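Local coordinates for O-methyltransferase family 3 (PDB 7CVW), which transfers a methyl group from S-adenosyl-L-methionine to a hydroxyl of catechol-like compounds in a magnesium-dependent reaction, without regiospecificity, at residues I61-T66 with M135-A140. Sequence-based numbering, arbitrary orientation.
Sequences ILELGT and MIFIDA. With MG (magnesium ion), chain C; SAH (S-adenosyl-L-homocysteine), chain E.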
ATOM      1  N   ILE A  61       9.016 -15.973  -0.391  1.00  9.14           N
ATOM      2  CA  ILE A  61       7.937 -15.360   0.425  1.00  8.87           C
ATOM      3  C   ILE A  61       7.622 -16.296   1.584  1.00  8.63           C
ATOM      4  O   ILE A  61       7.628 -17.543   1.378  1.00  9.07           O
ATOM      5  CB  ILE A  61       6.695 -15.036  -0.420  1.00  9.01           C
ATOM      6  CG1 ILE A  61       7.004 -13.983  -1.496  1.00  9.48           C
ATOM      7  CG2 ILE A  61       5.559 -14.574   0.482  1.00  9.49           C
ATOM      8  CD1 ILE A  61       5.877 -13.793  -2.448  1.00  9.66           C
ATOM      9  N   LEU A  62       7.402 -15.724   2.766  1.00  7.90           N
ATOM     10  CA  LEU A  62       6.956 -16.479   3.964  1.00  8.39           C
ATOM     11  C   LEU A  62       5.587 -15.973   4.351  1.00  8.83           C
ATOM     12  O   LEU A  62       5.420 -14.757   4.474  1.00  9.30           O
ATOM     13  CB  LEU A  62       7.938 -16.276   5.121  1.00  8.66           C
ATOM     14  CG  LEU A  62       7.571 -16.890   6.471  1.00  8.66           C
ATOM     15  CD1 LEU A  62       7.453 -18.405   6.414  1.00  8.41           C
ATOM     16  CD2 LEU A  62       8.623 -16.518   7.481  1.00  9.12           C
ATOM     17  N   GLU A  63       4.657 -16.886   4.609  1.00  8.55           N
ATOM     18  CA  GLU A  63       3.309 -16.524   5.102  1.00  8.99           C
ATOM     19  C   GLU A  63       3.019 -17.283   6.392  1.00  8.64           C
ATOM     20  O   GLU A  63       3.327 -18.487   6.482  1.00  9.64           O
ATOM     21  CB  GLU A  63       2.262 -16.867   4.054  1.00 10.06           C
ATOM     22  CG  GLU A  63       0.835 -16.764   4.548  1.00 11.19           C
ATOM     23  CD  GLU A  63      -0.159 -17.034   3.432  1.00 13.95           C
ATOM     24  OE1 GLU A  63      -0.238 -18.220   2.990  1.00 15.40           O
ATOM     25  OE2 GLU A  63      -0.834 -16.072   2.981  1.00 14.51           O
ATOM     26  N   LEU A  64       2.474 -16.596   7.377  1.00  8.72           N
ATOM     27  CA  LEU A  64       1.984 -17.239   8.623  1.00  9.07           C
ATOM     28  C   LEU A  64       0.469 -17.194   8.555  1.00  8.89           C
ATOM     29  O   LEU A  64      -0.079 -16.087   8.516  1.00  8.84           O
ATOM     30  CB  LEU A  64       2.464 -16.466   9.850  1.00  9.86           C
ATOM     31  CG  LEU A  64       3.902 -16.670  10.288  1.00 12.49           C
ATOM     32  CD1 LEU A  64       4.885 -16.552   9.165  1.00 13.77           C
ATOM     33  CD2 LEU A  64       4.261 -15.689  11.396  1.00 12.25           C
ATOM     34  N   GLY A  65      -0.156 -18.358   8.547  1.00  8.60           N
ATOM     35  CA  GLY A  65      -1.610 -18.450   8.525  1.00  8.67           C
ATOM     36  C   GLY A  65      -2.106 -18.659   7.109  1.00  9.52           C
ATOM     37  O   GLY A  65      -2.312 -17.679   6.375  1.00 10.97           O
ATOM     38  N   THR A  66      -2.333 -19.902   6.718  1.00  9.88           N
ATOM     39  CA  THR A  66      -2.708 -20.251   5.330  1.00  9.07           C
ATOM     40  C   THR A  66      -4.228 -20.223   5.127  1.00  8.68           C
ATOM     41  O   THR A  66      -4.685 -19.743   4.059  1.00  8.23           O
ATOM     42  CB  THR A  66      -2.160 -21.641   5.006  1.00  9.89           C
ATOM     43  OG1 THR A  66      -0.832 -21.775   5.514  1.00 10.76           O
ATOM     44  CG2 THR A  66      -2.208 -21.933   3.524  1.00  9.99           C
ATOM     45  N   MET A 135       9.557 -10.958   1.191  1.00 10.18           N
ATOM     46  CA  MET A 135       8.257 -10.493   1.726  1.00 10.29           C
ATOM     47  C   MET A 135       7.751 -11.519   2.735  1.00  9.35           C
ATOM     48  O   MET A 135       7.920 -12.728   2.504  1.00  9.42           O
ATOM     49  CB  MET A 135       7.241 -10.295   0.611  1.00 10.56           C
ATOM     50  CG  MET A 135       5.920  -9.772   1.099  1.00 10.81           C
ATOM     51  SD  MET A 135       4.887  -9.357  -0.316  1.00 13.15           S
ATOM     52  CE  MET A 135       3.280  -9.092   0.424  1.00 12.50           C
ATOM     53  N   ILE A 136       7.193 -11.025   3.840  1.00  8.78           N
ATOM     54  CA  ILE A 136       6.655 -11.878   4.932  1.00  8.66           C
ATOM     55  C   ILE A 136       5.264 -11.369   5.245  1.00  8.40           C
ATOM     56  O   ILE A 136       5.132 -10.142   5.485  1.00  9.54           O
ATOM     57  CB  ILE A 136       7.577 -11.877   6.168  1.00  8.34           C
ATOM     58  CG1 ILE A 136       8.998 -12.300   5.778  1.00  8.65           C
ATOM     59  CG2 ILE A 136       7.005 -12.769   7.257  1.00  8.73           C
ATOM     60  CD1 ILE A 136       9.995 -12.288   6.889  1.00  9.03           C
ATOM     61  N   PHE A 137       4.277 -12.256   5.220  1.00  7.91           N
ATOM     62  CA  PHE A 137       2.872 -11.922   5.541  1.00  7.87           C
ATOM     63  C   PHE A 137       2.514 -12.614   6.843  1.00  8.39           C
ATOM     64  O   PHE A 137       2.442 -13.841   6.879  1.00  9.10           O
ATOM     65  CB  PHE A 137       1.940 -12.281   4.382  1.00  7.87           C
ATOM     66  CG  PHE A 137       0.493 -11.904   4.581  1.00  8.06           C
ATOM     67  CD1 PHE A 137       0.152 -10.624   5.000  1.00  8.35           C
ATOM     68  CD2 PHE A 137      -0.541 -12.801   4.320  1.00  8.54           C
ATOM     69  CE1 PHE A 137      -1.175 -10.274   5.174  1.00  8.47           C
ATOM     70  CE2 PHE A 137      -1.866 -12.434   4.494  1.00  8.54           C
ATOM     71  CZ  PHE A 137      -2.181 -11.167   4.899  1.00  8.36           C
ATOM     72  N   ILE A 138       2.322 -11.834   7.895  1.00  7.90           N
ATOM     73  CA  ILE A 138       1.915 -12.314   9.240  1.00  8.17           C
ATOM     74  C   ILE A 138       0.393 -12.250   9.338  1.00  7.94           C
ATOM     75  O   ILE A 138      -0.176 -11.141   9.343  1.00  7.58           O
ATOM     76  CB  ILE A 138       2.567 -11.482  10.339  1.00  8.29           C
ATOM     77  CG1 ILE A 138       4.089 -11.497  10.201  1.00  8.80           C
ATOM     78  CG2 ILE A 138       2.097 -11.979  11.697  1.00  8.33           C
ATOM     79  CD1 ILE A 138       4.794 -10.654  11.229  1.00  9.35           C
ATOM     80  N   ASP A 139      -0.246 -13.415   9.381  1.00  7.74           N
ATOM     81  CA  ASP A 139      -1.727 -13.464   9.360  1.00  7.93           C
ATOM     82  C   ASP A 139      -2.226 -14.723  10.055  1.00  8.25           C
ATOM     83  O   ASP A 139      -3.225 -15.271   9.623  1.00  8.00           O
ATOM     84  CB  ASP A 139      -2.256 -13.345   7.934  1.00  8.15           C
ATOM     85  CG  ASP A 139      -3.724 -12.976   7.929  1.00  8.64           C
ATOM     86  OD1 ASP A 139      -4.163 -12.324   8.943  1.00  9.85           O
ATOM     87  OD2 ASP A 139      -4.425 -13.344   6.915  1.00  8.72           O
ATOM     88  N   ALA A 140      -1.596 -15.102  11.160  1.00  8.11           N
ATOM     89  CA  ALA A 140      -2.032 -16.343  11.837  1.00  8.50           C
ATOM     90  C   ALA A 140      -2.830 -15.976  13.091  1.00  9.06           C
ATOM     91  O   ALA A 140      -3.681 -15.167  12.988  1.00  9.93           O
ATOM     92  CB  ALA A 140      -0.822 -17.179  12.180  1.00  8.80           C
TER
HETATM   93 MG    MG C 301      -6.348 -11.922   8.088  1.00  2.50          MG
HETATM   94  N   SAH E 303      -3.960 -15.530   5.200  1.00 20.00           N
HETATM   95  CA  SAH E 303      -5.224 -16.275   5.036  1.00 20.00           C
HETATM   96  CB  SAH E 303      -6.062 -16.215   6.321  1.00 20.00           C
HETATM   97  CG  SAH E 303      -5.388 -16.779   7.527  1.00 20.00           C
HETATM   98  SD  SAH E 303      -6.715 -16.989   8.783  1.00 20.00           S
HETATM   99  C   SAH E 303      -5.964 -15.629   3.863  1.00 20.00           C
HETATM  100  O   SAH E 303      -6.408 -16.334   3.031  1.00 20.00           O
HETATM  101  OXT SAH E 303      -6.051 -14.449   3.899  1.00 20.00           O
HETATM  102  C5' SAH E 303      -5.713 -17.463  10.227  1.00 20.00           C
HETATM  103  C4' SAH E 303      -5.119 -18.835  10.064  1.00 20.00           C
HETATM  104  O4' SAH E 303      -4.112 -18.964  11.075  1.00 20.00           O
HETATM  105  C3' SAH E 303      -6.076 -20.029  10.279  1.00 20.00           C
HETATM  106  O3' SAH E 303      -6.042 -20.951   9.205  1.00 20.00           O
HETATM  107  C2' SAH E 303      -5.574 -20.677  11.572  1.00 20.00           C
HETATM  108  O2' SAH E 303      -5.771 -22.064  11.629  1.00 20.00           O
HETATM  109  C1' SAH E 303      -4.108 -20.291  11.512  1.00 20.00           C
HETATM  110  N9  SAH E 303      -3.407 -20.368  12.773  1.00 20.00           N
HETATM  111  C8  SAH E 303      -3.917 -20.216  14.029  1.00 20.00           C
HETATM  112  N7  SAH E 303      -3.027 -20.382  14.966  1.00 20.00           N
HETATM  113  C5  SAH E 303      -1.856 -20.661  14.292  1.00 20.00           C
HETATM  114  C6  SAH E 303      -0.540 -20.926  14.722  1.00 20.00           C
HETATM  115  N6  SAH E 303      -0.184 -20.985  15.988  1.00 20.00           N
HETATM  116  N1  SAH E 303       0.378 -21.169  13.784  1.00 20.00           N
HETATM  117  C2  SAH E 303       0.009 -21.123  12.505  1.00 20.00           C
HETATM  118  N3  SAH E 303      -1.188 -20.905  11.990  1.00 20.00           N
HETATM  119  C4  SAH E 303      -2.084 -20.650  12.936  1.00 20.00           C
HETATM  120  O   HOH W   1      -7.280 -12.792   6.074  1.00 10.03           O
HETATM  121  O   HOH W   2      -6.788 -13.794   9.686  1.00 11.48           O
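Met135 O accepts the hydrogen bond of Leu62 N, a rung of the parallel ladder between two central strands of the Rossmann-like methyltransferase sheet. Strands 61-64 and 135-138 run 5° from parallel, and their C-terminal ends open into the cofactor and metal site. Met135 and Ile61 share one sheet face, and the unbranched methionine reaches away from its neighbour to pack on helices 43-55 and 70-76. On the other face Ile136 sets CG2 4.1 Å from Leu62 CD2, branched aliphatic surfaces suited to the greasy layer beneath helices 118-128 and 145-154. Phe137 both gives and takes backbone bonds: its N reaches Leu62 O, and its O receives Leu64 N at 2.8 Å in a nearly straight bond. With CG anti to the backbone N (chi1 -177°), its ring lies alongside the extended Glu63 chain, planes 47° apart, and OE2 meets the ring edge at CD2, 3.5 Å away, consistent with a weak attraction to the ring hydrogens. Hydrogen bonds to Ser71, Thr72 and Thr87 hold the buried carboxylate. Ile138 returns to the aliphatic face, its CG2 near Leu64 CD2. Past the strand, Asp139 N makes a weak hydrogen bond to Leu64 O, while its CB rests toward the rim of one face of the Phe137 ring. The Asp139 carboxylate turns both oxygens to magnesium, OD1 at 2.4 Å and OD2 at 2.7 Å, in a site shared with Asp165 and Asn166; OD2 also accepts a hydrogen bond from the amino group of S-adenosyl-L-homocysteine. Gly65 O accepts a second from that nitrogen; a side chain at Gly65 would strike Asp139 O, Ala140 and, at these backbone angles, the Leu64 carbonyl. The small Ala140 sits between strand and cofactor, its CB 3.7 Å from adenine N3.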